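Local coordinates for protein xylan esterase 1 (Thermoanaerobacterium sp. 'JW/SL YS485', PDB 3FCY) that probably hydrolyses acetyl esters, such as those on xylan, as a calcium-binding carbohydrate esterase of family CE7 with an alpha/beta-hydrolase fold, at residues A80-L85 with G122-K127; A97-P102 with M194-E199; A110-H115 with G189-M194. All blocks are in the same frame, centred on the assembly; numbering follows the deposited sequence.

Interaction 1: residues A80-L85 with G122-K127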
ATOM      1  N   ALA A  80     -17.056  43.919  -5.166  1.00 32.17           N
ATOM      2  CA  ALA A  80     -18.194  43.102  -4.767  1.00 32.60           C
ATOM      3  C   ALA A  80     -18.378  43.116  -3.256  1.00 31.02           C
ATOM      4  O   ALA A  80     -17.483  43.518  -2.514  1.00 29.52           O
ATOM      5  CB  ALA A  80     -18.010  41.665  -5.254  1.00 32.28           C
ATOM      6  N   GLU A  81     -19.553  42.679  -2.816  1.00 30.15           N
ATOM      7  CA  GLU A  81     -19.867  42.603  -1.397  1.00 29.78           C
ATOM      8  C   GLU A  81     -19.836  41.136  -0.983  1.00 27.93           C
ATOM      9  O   GLU A  81     -20.524  40.303  -1.574  1.00 26.17           O
ATOM     10  CB  GLU A  81     -21.256  43.188  -1.121  1.00 32.70           C
ATOM     11  CG  GLU A  81     -21.342  44.706  -1.245  1.00 38.40           C
ATOM     12  CD  GLU A  81     -20.320  45.415  -0.377  1.00 42.08           C
ATOM     13  OE1 GLU A  81     -20.207  45.069   0.820  1.00 45.31           O
ATOM     14  OE2 GLU A  81     -19.628  46.319  -0.887  1.00 45.76           O
ATOM     15  N   CYS A  82     -19.027  40.824   0.023  1.00 26.39           N
ATOM     16  CA  CYS A  82     -18.907  39.453   0.512  1.00 27.09           C
ATOM     17  C   CYS A  82     -19.618  39.321   1.849  1.00 25.75           C
ATOM     18  O   CYS A  82     -19.231  39.953   2.833  1.00 24.14           O
ATOM     19  CB  CYS A  82     -17.435  39.071   0.660  1.00 26.47           C
ATOM     20  SG  CYS A  82     -16.539  39.034  -0.909  1.00 29.01           S
ATOM     21  N   TYR A  83     -20.657  38.495   1.871  1.00 25.35           N
ATOM     22  CA  TYR A  83     -21.451  38.286   3.077  1.00 26.33           C
ATOM     23  C   TYR A  83     -21.555  36.828   3.497  1.00 27.05           C
ATOM     24  O   TYR A  83     -21.564  35.915   2.661  1.00 24.71           O
ATOM     25  CB  TYR A  83     -22.887  38.777   2.867  1.00 28.32           C
ATOM     26  CG  TYR A  83     -23.044  40.236   2.513  1.00 32.81           C
ATOM     27  CD1 TYR A  83     -22.761  41.235   3.444  1.00 35.05           C
ATOM     28  CD2 TYR A  83     -23.514  40.616   1.257  1.00 34.01           C
ATOM     29  CE1 TYR A  83     -22.947  42.581   3.131  1.00 36.75           C
ATOM     30  CE2 TYR A  83     -23.705  41.954   0.934  1.00 35.59           C
ATOM     31  CZ  TYR A  83     -23.419  42.931   1.874  1.00 37.37           C
ATOM     32  OH  TYR A  83     -23.602  44.257   1.555  1.00 40.18           O
ATOM     33  N   ASP A  84     -21.649  36.625   4.806  1.00 26.01           N
ATOM     34  CA  ASP A  84     -21.859  35.305   5.364  1.00 26.33           C
ATOM     35  C   ASP A  84     -23.373  35.310   5.533  1.00 28.03           C
ATOM     36  O   ASP A  84     -23.923  36.134   6.268  1.00 28.16           O
ATOM     37  CB  ASP A  84     -21.160  35.166   6.716  1.00 26.60           C
ATOM     38  CG  ASP A  84     -19.687  34.864   6.573  1.00 24.30           C
ATOM     39  OD1 ASP A  84     -18.866  35.557   7.202  1.00 25.09           O
ATOM     40  OD2 ASP A  84     -19.350  33.922   5.825  1.00 25.43           O
ATOM     41  N   LEU A  85     -24.048  34.419   4.815  1.00 27.80           N
ATOM     42  CA  LEU A  85     -25.496  34.345   4.867  1.00 26.25           C
ATOM     43  C   LEU A  85     -25.965  33.179   5.732  1.00 27.46           C
ATOM     44  O   LEU A  85     -25.446  32.067   5.624  1.00 25.87           O
ATOM     45  CB  LEU A  85     -26.051  34.211   3.443  1.00 25.29           C
ATOM     46  CG  LEU A  85     -27.569  34.151   3.232  1.00 29.28           C
ATOM     47  CD1 LEU A  85     -27.887  34.449   1.766  1.00 30.75           C
ATOM     48  CD2 LEU A  85     -28.107  32.792   3.632  1.00 27.30           C
ATOM     49  N   GLY A 122     -15.384  26.321   1.101  1.00 25.41           N
ATOM     50  CA  GLY A 122     -14.045  26.709   0.682  1.00 26.71           C
ATOM     51  C   GLY A 122     -13.650  28.162   0.883  1.00 28.61           C
ATOM     52  O   GLY A 122     -14.147  28.838   1.785  1.00 27.97           O
ATOM     53  N   ASP A 123     -12.732  28.632   0.039  1.00 27.59           N
ATOM     54  CA  ASP A 123     -12.238  30.005   0.099  1.00 27.95           C
ATOM     55  C   ASP A 123     -13.149  30.946  -0.678  1.00 27.61           C
ATOM     56  O   ASP A 123     -13.947  30.508  -1.512  1.00 28.05           O
ATOM     57  CB  ASP A 123     -10.820  30.074  -0.478  1.00 31.01           C
ATOM     58  CG  ASP A 123      -9.746  29.706   0.540  1.00 33.90           C
ATOM     59  OD1 ASP A 123      -9.941  28.748   1.312  1.00 33.57           O
ATOM     60  OD2 ASP A 123      -8.695  30.379   0.561  1.00 38.22           O
ATOM     61  N   TRP A 124     -13.030  32.242  -0.405  1.00 24.26           N
ATOM     62  CA  TRP A 124     -13.840  33.241  -1.096  1.00 23.15           C
ATOM     63  C   TRP A 124     -13.329  33.527  -2.504  1.00 23.21           C
ATOM     64  O   TRP A 124     -14.098  33.542  -3.463  1.00 22.48           O
ATOM     65  CB  TRP A 124     -13.836  34.575  -0.340  1.00 21.38           C
ATOM     66  CG  TRP A 124     -14.535  34.551   0.969  1.00 21.50           C
ATOM     67  CD1 TRP A 124     -14.002  34.224   2.181  1.00 23.95           C
ATOM     68  CD2 TRP A 124     -15.919  34.825   1.198  1.00 20.59           C
ATOM     69  NE1 TRP A 124     -14.970  34.277   3.154  1.00 24.12           N
ATOM     70  CE2 TRP A 124     -16.158  34.642   2.576  1.00 22.71           C
ATOM     71  CE3 TRP A 124     -16.982  35.207   0.370  1.00 20.26           C
ATOM     72  CZ2 TRP A 124     -17.422  34.826   3.148  1.00 22.52           C
ATOM     73  CZ3 TRP A 124     -18.238  35.391   0.937  1.00 19.43           C
ATOM     74  CH2 TRP A 124     -18.447  35.200   2.314  1.00 20.98           C
ATOM     75  N   ASN A 125     -12.019  33.745  -2.601  1.00 22.16           N
ATOM     76  CA  ASN A 125     -11.366  34.128  -3.848  1.00 23.17           C
ATOM     77  C   ASN A 125     -11.672  33.337  -5.116  1.00 22.46           C
ATOM     78  O   ASN A 125     -11.899  33.935  -6.163  1.00 22.34           O
ATOM     79  CB  ASN A 125      -9.845  34.202  -3.628  1.00 21.38           C
ATOM     80  CG  ASN A 125      -9.148  32.890  -3.911  1.00 22.42           C
ATOM     81  OD1 ASN A 125      -8.832  32.585  -5.058  1.00 22.73           O
ATOM     82  ND2 ASN A 125      -8.914  32.099  -2.867  1.00 20.65           N
ATOM     83  N   ASP A 126     -11.692  32.010  -5.036  1.00 23.01           N
ATOM     84  CA  ASP A 126     -11.945  31.206  -6.227  1.00 24.08           C
ATOM     85  C   ASP A 126     -13.404  31.198  -6.684  1.00 24.82           C
ATOM     86  O   ASP A 126     -13.745  30.574  -7.690  1.00 24.63           O
ATOM     87  CB  ASP A 126     -11.432  29.773  -6.019  1.00 25.07           C
ATOM     88  CG  ASP A 126     -12.073  29.084  -4.834  1.00 25.63           C
ATOM     89  OD1 ASP A 126     -13.260  28.700  -4.934  1.00 22.58           O
ATOM     90  OD2 ASP A 126     -11.385  28.934  -3.799  1.00 26.55           O
ATOM     91  N   LYS A 127     -14.266  31.896  -5.945  1.00 25.17           N
ATOM     92  CA  LYS A 127     -15.673  31.995  -6.317  1.00 23.41           C
ATOM     93  C   LYS A 127     -15.816  33.238  -7.194  1.00 23.59           C
ATOM     94  O   LYS A 127     -16.820  33.417  -7.886  1.00 24.55           O
ATOM     95  CB  LYS A 127     -16.567  32.163  -5.078  1.00 25.02           C
ATOM     96  CG  LYS A 127     -16.469  31.048  -4.037  1.00 25.10           C
ATOM     97  CD  LYS A 127     -16.835  29.689  -4.618  1.00 24.08           C
ATOM     98  CE  LYS A 127     -16.770  28.589  -3.556  1.00 23.04           C
ATOM     99  NZ  LYS A 127     -15.422  28.480  -2.923  1.00 22.06           N
TER

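Interaction 2: residues A97-P102 with M194-E199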
ATOM      1  N   ALA A  97     -23.984  29.897   4.277  1.00 25.82           N
ATOM      2  CA  ALA A  97     -23.531  29.924   2.895  1.00 26.02           C
ATOM      3  C   ALA A  97     -22.787  31.223   2.640  1.00 26.48           C
ATOM      4  O   ALA A  97     -23.151  32.273   3.178  1.00 25.89           O
ATOM      5  CB  ALA A  97     -24.722  29.820   1.938  1.00 25.15           C
ATOM      6  N   LYS A  98     -21.724  31.142   1.845  1.00 24.75           N
ATOM      7  CA  LYS A  98     -20.978  32.332   1.475  1.00 25.80           C
ATOM      8  C   LYS A  98     -21.880  33.006   0.451  1.00 24.20           C
ATOM      9  O   LYS A  98     -22.589  32.326  -0.287  1.00 24.79           O
ATOM     10  CB  LYS A  98     -19.636  31.966   0.827  1.00 24.77           C
ATOM     11  CG  LYS A  98     -18.540  31.569   1.810  1.00 26.45           C
ATOM     12  CD  LYS A  98     -17.235  31.261   1.072  1.00 27.98           C
ATOM     13  CE  LYS A  98     -16.059  31.167   2.034  1.00 28.52           C
ATOM     14  NZ  LYS A  98     -16.270  30.128   3.080  1.00 29.46           N
ATOM     15  N   TYR A  99     -21.857  34.332   0.409  1.00 25.15           N
ATOM     16  CA  TYR A  99     -22.691  35.086  -0.525  1.00 25.37           C
ATOM     17  C   TYR A  99     -21.904  36.279  -1.052  1.00 25.80           C
ATOM     18  O   TYR A  99     -21.559  37.191  -0.299  1.00 25.65           O
ATOM     19  CB  TYR A  99     -23.976  35.533   0.191  1.00 27.28           C
ATOM     20  CG  TYR A  99     -24.839  36.557  -0.526  1.00 30.61           C
ATOM     21  CD1 TYR A  99     -25.058  36.495  -1.903  1.00 33.13           C
ATOM     22  CD2 TYR A  99     -25.489  37.561   0.196  1.00 32.30           C
ATOM     23  CE1 TYR A  99     -25.910  37.408  -2.546  1.00 33.90           C
ATOM     24  CE2 TYR A  99     -26.341  38.471  -0.429  1.00 34.82           C
ATOM     25  CZ  TYR A  99     -26.548  38.389  -1.798  1.00 36.01           C
ATOM     26  OH  TYR A  99     -27.407  39.283  -2.401  1.00 39.07           O
ATOM     27  N   ILE A 100     -21.603  36.247  -2.348  1.00 24.42           N
ATOM     28  CA  ILE A 100     -20.847  37.313  -2.992  1.00 24.80           C
ATOM     29  C   ILE A 100     -21.732  38.000  -4.026  1.00 25.85           C
ATOM     30  O   ILE A 100     -22.257  37.366  -4.942  1.00 23.72           O
ATOM     31  CB  ILE A 100     -19.588  36.768  -3.691  1.00 24.25           C
ATOM     32  CG1 ILE A 100     -18.807  35.867  -2.727  1.00 25.31           C
ATOM     33  CG2 ILE A 100     -18.714  37.927  -4.148  1.00 23.28           C
ATOM     34  CD1 ILE A 100     -17.638  35.138  -3.372  1.00 27.10           C
ATOM     35  N   LYS A 101     -21.884  39.308  -3.865  1.00 26.41           N
ATOM     36  CA  LYS A 101     -22.721  40.107  -4.744  1.00 28.56           C
ATOM     37  C   LYS A 101     -21.876  41.139  -5.479  1.00 28.40           C
ATOM     38  O   LYS A 101     -21.201  41.960  -4.856  1.00 28.73           O
ATOM     39  CB  LYS A 101     -23.797  40.806  -3.908  1.00 30.74           C
ATOM     40  CG  LYS A 101     -24.765  41.664  -4.684  1.00 34.97           C
ATOM     41  CD  LYS A 101     -25.691  42.402  -3.727  1.00 38.22           C
ATOM     42  CE  LYS A 101     -26.628  43.337  -4.475  1.00 40.19           C
ATOM     43  NZ  LYS A 101     -27.497  44.098  -3.534  1.00 41.77           N
ATOM     44  N   PRO A 102     -21.898  41.107  -6.821  1.00 27.80           N
ATOM     45  CA  PRO A 102     -21.111  42.071  -7.594  1.00 29.90           C
ATOM     46  C   PRO A 102     -21.673  43.483  -7.445  1.00 31.60           C
ATOM     47  O   PRO A 102     -22.886  43.667  -7.312  1.00 31.58           O
ATOM     48  CB  PRO A 102     -21.236  41.545  -9.023  1.00 29.58           C
ATOM     49  CG  PRO A 102     -22.614  40.953  -9.037  1.00 27.95           C
ATOM     50  CD  PRO A 102     -22.675  40.222  -7.710  1.00 26.62           C
ATOM     51  N   MET A 194     -33.534  37.297  -4.073  1.00 29.27           N
ATOM     52  CA  MET A 194     -32.591  38.383  -3.834  1.00 30.08           C
ATOM     53  C   MET A 194     -32.891  39.489  -4.845  1.00 29.95           C
ATOM     54  O   MET A 194     -33.216  39.216  -6.001  1.00 28.80           O
ATOM     55  CB  MET A 194     -31.145  37.897  -3.991  1.00 31.71           C
ATOM     56  CG  MET A 194     -30.747  36.785  -3.024  1.00 34.04           C
ATOM     57  SD  MET A 194     -29.045  36.195  -3.268  1.00 37.02           S
ATOM     58  CE  MET A 194     -28.638  35.608  -1.606  1.00 35.78           C
ATOM     59  N   PRO A 195     -32.793  40.752  -4.419  1.00 29.81           N
ATOM     60  CA  PRO A 195     -33.068  41.880  -5.311  1.00 30.67           C
ATOM     61  C   PRO A 195     -32.226  41.966  -6.591  1.00 30.54           C
ATOM     62  O   PRO A 195     -32.743  42.370  -7.632  1.00 30.59           O
ATOM     63  CB  PRO A 195     -32.883  43.094  -4.399  1.00 31.45           C
ATOM     64  CG  PRO A 195     -31.881  42.610  -3.387  1.00 33.00           C
ATOM     65  CD  PRO A 195     -32.379  41.223  -3.087  1.00 30.41           C
ATOM     66  N   GLU A 196     -30.950  41.583  -6.523  1.00 28.09           N
ATOM     67  CA  GLU A 196     -30.071  41.650  -7.696  1.00 26.47           C
ATOM     68  C   GLU A 196     -30.116  40.389  -8.560  1.00 25.29           C
ATOM     69  O   GLU A 196     -29.452  40.312  -9.597  1.00 23.86           O
ATOM     70  CB  GLU A 196     -28.616  41.905  -7.272  1.00 25.62           C
ATOM     71  CG  GLU A 196     -27.826  40.650  -6.862  1.00 25.30           C
ATOM     72  CD  GLU A 196     -28.138  40.163  -5.455  1.00 26.44           C
ATOM     73  OE1 GLU A 196     -29.104  40.669  -4.845  1.00 23.36           O
ATOM     74  OE2 GLU A 196     -27.418  39.261  -4.961  1.00 22.67           O
ATOM     75  N   VAL A 197     -30.913  39.414  -8.147  1.00 23.57           N
ATOM     76  CA  VAL A 197     -30.998  38.158  -8.880  1.00 24.22           C
ATOM     77  C   VAL A 197     -32.251  37.967  -9.735  1.00 26.12           C
ATOM     78  O   VAL A 197     -33.377  38.121  -9.250  1.00 24.48           O
ATOM     79  CB  VAL A 197     -30.908  36.954  -7.910  1.00 23.39           C
ATOM     80  CG1 VAL A 197     -31.082  35.658  -8.676  1.00 23.39           C
ATOM     81  CG2 VAL A 197     -29.570  36.969  -7.173  1.00 21.59           C
ATOM     82  N   ASP A 198     -32.044  37.626 -11.007  1.00 26.72           N
ATOM     83  CA  ASP A 198     -33.150  37.351 -11.920  1.00 27.86           C
ATOM     84  C   ASP A 198     -33.508  35.902 -11.608  1.00 28.28           C
ATOM     85  O   ASP A 198     -32.725  34.992 -11.889  1.00 29.34           O
ATOM     86  CB  ASP A 198     -32.695  37.470 -13.377  1.00 29.07           C
ATOM     87  CG  ASP A 198     -33.828  37.246 -14.365  1.00 30.19           C
ATOM     88  OD1 ASP A 198     -34.661  36.342 -14.128  1.00 31.23           O
ATOM     89  OD2 ASP A 198     -33.879  37.965 -15.388  1.00 30.17           O
ATOM     90  N   GLU A 199     -34.684  35.687 -11.030  1.00 28.71           N
ATOM     91  CA  GLU A 199     -35.107  34.348 -10.641  1.00 30.74           C
ATOM     92  C   GLU A 199     -35.149  33.301 -11.752  1.00 30.23           C
ATOM     93  O   GLU A 199     -35.226  32.103 -11.469  1.00 29.27           O
ATOM     94  CB  GLU A 199     -36.468  34.405  -9.946  1.00 33.76           C
ATOM     95  CG  GLU A 199     -37.661  34.493 -10.880  1.00 39.28           C
ATOM     96  CD  GLU A 199     -38.976  34.397 -10.126  1.00 43.68           C
ATOM     97  OE1 GLU A 199     -39.329  35.371  -9.421  1.00 45.32           O
ATOM     98  OE2 GLU A 199     -39.646  33.343 -10.227  1.00 42.54           O
TER

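Interaction 3: residues A110-H115 with G189-M194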
ATOM      1  N   ALA A 110     -27.256  34.052 -11.193  1.00 24.57           N
ATOM      2  CA  ALA A 110     -26.660  33.660  -9.927  1.00 24.66           C
ATOM      3  C   ALA A 110     -26.256  32.196 -10.022  1.00 25.24           C
ATOM      4  O   ALA A 110     -26.877  31.406 -10.742  1.00 24.42           O
ATOM      5  CB  ALA A 110     -27.656  33.862  -8.784  1.00 23.08           C
ATOM      6  N   LEU A 111     -25.194  31.844  -9.308  1.00 24.81           N
ATOM      7  CA  LEU A 111     -24.712  30.474  -9.284  1.00 24.03           C
ATOM      8  C   LEU A 111     -24.657  30.012  -7.835  1.00 22.86           C
ATOM      9  O   LEU A 111     -24.182  30.745  -6.967  1.00 22.76           O
ATOM     10  CB  LEU A 111     -23.310  30.383  -9.899  1.00 22.15           C
ATOM     11  CG  LEU A 111     -22.571  29.043  -9.707  1.00 21.46           C
ATOM     12  CD1 LEU A 111     -23.246  27.945 -10.518  1.00 21.57           C
ATOM     13  CD2 LEU A 111     -21.120  29.193 -10.148  1.00 21.73           C
ATOM     14  N   ILE A 112     -25.154  28.808  -7.575  1.00 22.54           N
ATOM     15  CA  ILE A 112     -25.118  28.248  -6.230  1.00 22.55           C
ATOM     16  C   ILE A 112     -24.227  27.006  -6.259  1.00 22.90           C
ATOM     17  O   ILE A 112     -24.536  26.024  -6.938  1.00 22.51           O
ATOM     18  CB  ILE A 112     -26.520  27.833  -5.733  1.00 22.99           C
ATOM     19  CG1 ILE A 112     -27.487  29.020  -5.817  1.00 24.38           C
ATOM     20  CG2 ILE A 112     -26.429  27.356  -4.284  1.00 22.88           C
ATOM     21  CD1 ILE A 112     -28.933  28.659  -5.469  1.00 23.39           C
ATOM     22  N   ARG A 113     -23.114  27.057  -5.535  1.00 21.25           N
ATOM     23  CA  ARG A 113     -22.189  25.930  -5.487  1.00 21.62           C
ATOM     24  C   ARG A 113     -22.412  25.063  -4.253  1.00 22.10           C
ATOM     25  O   ARG A 113     -22.731  25.564  -3.172  1.00 21.63           O
ATOM     26  CB  ARG A 113     -20.735  26.423  -5.486  1.00 20.82           C
ATOM     27  CG  ARG A 113     -20.151  26.732  -6.852  1.00 21.19           C
ATOM     28  CD  ARG A 113     -18.697  27.178  -6.699  1.00 23.34           C
ATOM     29  NE  ARG A 113     -17.956  27.185  -7.960  1.00 24.61           N
ATOM     30  CZ  ARG A 113     -17.615  26.091  -8.639  1.00 27.15           C
ATOM     31  NH1 ARG A 113     -17.948  24.889  -8.182  1.00 26.31           N
ATOM     32  NH2 ARG A 113     -16.926  26.196  -9.768  1.00 25.33           N
ATOM     33  N   PHE A 114     -22.244  23.757  -4.436  1.00 22.36           N
ATOM     34  CA  PHE A 114     -22.384  22.783  -3.360  1.00 22.42           C
ATOM     35  C   PHE A 114     -21.054  22.034  -3.285  1.00 22.02           C
ATOM     36  O   PHE A 114     -20.434  21.757  -4.314  1.00 23.53           O
ATOM     37  CB  PHE A 114     -23.560  21.852  -3.659  1.00 21.90           C
ATOM     38  CG  PHE A 114     -24.887  22.567  -3.697  1.00 23.90           C
ATOM     39  CD1 PHE A 114     -25.354  23.248  -2.572  1.00 22.50           C
ATOM     40  CD2 PHE A 114     -25.654  22.588  -4.860  1.00 22.70           C
ATOM     41  CE1 PHE A 114     -26.568  23.941  -2.601  1.00 22.83           C
ATOM     42  CE2 PHE A 114     -26.875  23.279  -4.904  1.00 24.06           C
ATOM     43  CZ  PHE A 114     -27.330  23.957  -3.771  1.00 23.83           C
ATOM     44  N   HIS A 115     -20.617  21.708  -2.073  1.00 22.40           N
ATOM     45  CA  HIS A 115     -19.316  21.073  -1.889  1.00 22.39           C
ATOM     46  C   HIS A 115     -19.267  19.563  -1.697  1.00 22.25           C
ATOM     47  O   HIS A 115     -20.290  18.898  -1.511  1.00 22.32           O
ATOM     48  CB  HIS A 115     -18.598  21.746  -0.717  1.00 21.87           C
ATOM     49  CG  HIS A 115     -19.250  21.496   0.609  1.00 22.88           C
ATOM     50  ND1 HIS A 115     -19.217  20.268   1.233  1.00 20.26           N
ATOM     51  CD2 HIS A 115     -19.974  22.310   1.415  1.00 21.73           C
ATOM     52  CE1 HIS A 115     -19.894  20.334   2.367  1.00 21.63           C
ATOM     53  NE2 HIS A 115     -20.364  21.562   2.502  1.00 22.12           N
ATOM     54  N   GLY A 189     -34.566  29.073  -3.484  1.00 24.41           N
ATOM     55  CA  GLY A 189     -35.688  29.996  -3.444  1.00 24.97           C
ATOM     56  C   GLY A 189     -35.280  31.324  -2.841  1.00 25.24           C
ATOM     57  O   GLY A 189     -35.722  32.385  -3.288  1.00 25.02           O
ATOM     58  N   ILE A 190     -34.431  31.267  -1.819  1.00 23.82           N
ATOM     59  CA  ILE A 190     -33.957  32.478  -1.166  1.00 23.77           C
ATOM     60  C   ILE A 190     -33.125  33.280  -2.162  1.00 24.88           C
ATOM     61  O   ILE A 190     -33.251  34.499  -2.256  1.00 24.70           O
ATOM     62  CB  ILE A 190     -33.092  32.138   0.077  1.00 25.58           C
ATOM     63  CG1 ILE A 190     -33.986  31.584   1.194  1.00 25.36           C
ATOM     64  CG2 ILE A 190     -32.334  33.369   0.551  1.00 23.76           C
ATOM     65  CD1 ILE A 190     -33.220  31.118   2.430  1.00 24.85           C
ATOM     66  N   VAL A 191     -32.273  32.585  -2.908  1.00 25.69           N
ATOM     67  CA  VAL A 191     -31.427  33.237  -3.898  1.00 26.31           C
ATOM     68  C   VAL A 191     -32.289  33.889  -4.974  1.00 26.70           C
ATOM     69  O   VAL A 191     -32.024  35.013  -5.392  1.00 24.16           O
ATOM     70  CB  VAL A 191     -30.467  32.223  -4.556  1.00 28.23           C
ATOM     71  CG1 VAL A 191     -29.802  32.844  -5.777  1.00 28.43           C
ATOM     72  CG2 VAL A 191     -29.414  31.780  -3.541  1.00 28.29           C
ATOM     73  N   MET A 192     -33.324  33.176  -5.410  1.00 26.57           N
ATOM     74  CA  MET A 192     -34.228  33.685  -6.436  1.00 28.34           C
ATOM     75  C   MET A 192     -35.009  34.919  -5.958  1.00 29.65           C
ATOM     76  O   MET A 192     -35.559  35.664  -6.774  1.00 29.31           O
ATOM     77  CB  MET A 192     -35.194  32.576  -6.883  1.00 26.28           C
ATOM     78  CG  MET A 192     -34.513  31.432  -7.634  1.00 26.55           C
ATOM     79  SD  MET A 192     -35.602  30.025  -8.017  1.00 27.37           S
ATOM     80  CE  MET A 192     -34.549  29.042  -9.088  1.00 28.22           C
ATOM     81  N   ASN A 193     -35.054  35.135  -4.645  1.00 30.19           N
ATOM     82  CA  ASN A 193     -35.757  36.293  -4.092  1.00 31.84           C
ATOM     83  C   ASN A 193     -34.826  37.465  -3.808  1.00 31.38           C
ATOM     84  O   ASN A 193     -35.274  38.509  -3.341  1.00 32.28           O
ATOM     85  CB  ASN A 193     -36.502  35.933  -2.797  1.00 33.50           C
ATOM     86  CG  ASN A 193     -37.862  35.316  -3.057  1.00 37.33           C
ATOM     87  OD1 ASN A 193     -38.581  35.733  -3.966  1.00 40.97           O
ATOM     88  ND2 ASN A 193     -38.233  34.328  -2.247  1.00 38.91           N
ATOM     89  N   MET A 194     -33.534  37.297  -4.073  1.00 29.27           N
ATOM     90  CA  MET A 194     -32.591  38.383  -3.834  1.00 30.08           C
ATOM     91  C   MET A 194     -32.891  39.489  -4.845  1.00 29.95           C
ATOM     92  O   MET A 194     -33.216  39.216  -6.001  1.00 28.80           O
ATOM     93  CB  MET A 194     -31.145  37.897  -3.991  1.00 31.71           C
ATOM     94  CG  MET A 194     -30.747  36.785  -3.024  1.00 34.04           C
ATOM     95  SD  MET A 194     -29.045  36.195  -3.268  1.00 37.02           S
ATOM     96  CE  MET A 194     -28.638  35.608  -1.606  1.00 35.78           C
TER

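Interaction 1: residues A80-L85 with G122-K127
In the antiparallel part of the central sheet, strand 80-88 lays Cys-82, Tyr-83 and Asp-84 along the benzene end of the Trp-124 indole, from the loop after strand 108-114. The backbone O of Tyr-83 lies in the ring plane, 3.2 Å from CH2 of Trp-124, and OD2 of Asp-84 comes within 3.4 Å of CZ2 of that ring. Both oxygens face C-H groups of the ring edge, so any attraction is probably weakly electrostatic. The Asp-84 carboxylate is turned 60° from the indole, and its OD2 is hydrogen-bonded to His-96. Cys-82 approaches obliquely: its CB is 3.8 Å from CZ3 of Trp-124 in an off-centre CH-pi contact, and SG lies beside the backbone N (chi1 -65°), on the side of the indole, as a sulfur-aromatic neighbour.

In this alpha/beta-hydrolase the contact ties the loop leading to helix 128-131 to strand 80-88, one of the antiparallel strands at this end of the sheet. Phe-75 stacks on the indole and Lys-98 adds a cation-pi contact, while Asp-335 of a second subunit bonds to the Trp-124 backbone N. NZ of Lys-127 reaches O of Asp-123 at 2.9 Å and forms a salt bridge to OD1 of Asp-126 at 3.0 Å.

Interaction 2: residues A97-P102 with M194-E199
Glu-196 and Tyr-99 join a type I beta turn, Met-194 to Val-197, to strand 94-102 of the central sheet, with Lys-101 lying across the glutamate. The turn follows helix 176-192, and the contact joins the chain leaving it to an antiparallel strand. OH of Tyr-99 donates a hydrogen bond of 2.6 Å to OE2 of Glu-196, meeting it on the syn side, 23° out of the carboxylate plane. Thr-136 of the neighbouring strand is hydrogen-bonded to the same OE2, giving this buried oxygen two partners. The glutamate reaches them by a bent chain, with CG between the backbone N and the carbonyl carbon (chi1 84°) and a further bend at chi2.

Lys-101 is fully extended, and its methylene groups run over the carboxylate, CE standing 3.6 Å from CD of Glu-196. Its NZ stays 4.0 Å from OE1 of Glu-196, too far for a salt bridge, although the opposite charges probably still attract. Met-194 closes over one face of the tyrosine ring in a Met-aromatic contact. Its SD is oblique to that ring, whereas the methyl CE sits above the face, offset toward the rim, 3.4 Å from CE1 of Tyr-99.

Interaction 3: residues A110-H115 with G189-M194
Val-191, on helix 176-192, presses both of its methyl groups against strand 108-114, dividing them between Ala-110 and Ile-112. CG1 of Val-191 rests 3.8 Å from CB of Ala-110, and CG2 of Val-191 lies 3.7 Å from CD1 of Ile-112. The valine places CG1 anti to its own backbone N (chi1 168°) and CG2 beside that N, which directs one methyl to each of the two strand residues. Ile-112 answers with an extended arm: chi2 of 174° carries CD1 straight out from the strand, and the two side chains meet tip to tip. All three residues are buried and the contact is wholly apolar, with no hydrogen bond passing between helix and strand. Val-138 of the adjacent strand also touches Val-191, and Val-197, just beyond the helix, packs on Ala-110.

Beyond these three residues the two segments part. Leu-111 points from the helix and meets Met-205 instead, while Ile-190, on a partly exposed part of the helix, touches Ile-68. Asn-193 is exposed to solvent, in the chain leaving the helix. There two backbone N-H groups are bonded within the turn at the helix end: N of Asn-193 to O of Ile-190 at 3.1 Å, and N of Met-194 to O of Val-191 at 3.0 Å.

Strand 108-114 lies between the parallel strands 136-140 and 202-207, and its Ala-110 and Ile-112 are backbone-bonded to Gly-203. Helix 176-192 comes between those two flanking strands in the sequence, so it packs on the strand that its connection passes over. This is the beta-alpha-beta crossover of the alpha/beta-hydrolase fold, leading into strand 202-207, which is followed directly by the predicted nucleophile, Ser-208.

In the fold
All three contacts rest on one mixed sheet, and their chemistry changes across it. Interaction 3 is buried on a central parallel strand and purely aliphatic. Interaction 2 is also buried but combines aromatic packing with a short polar bond, and interaction 1, partly buried toward the outer strands, sets an indole edge against oxygens beside a subunit interface. Interactions 1 and 2 hold neighbouring strands, 80-88 and 94-102, paired through Tyr-83 N to Tyr-99 O (2.7 Å). Interactions 2 and 3 share Met-194, where the helix gives way to the turn; its CE also packs on CD1 of Leu-85, a residue of segment 80-85.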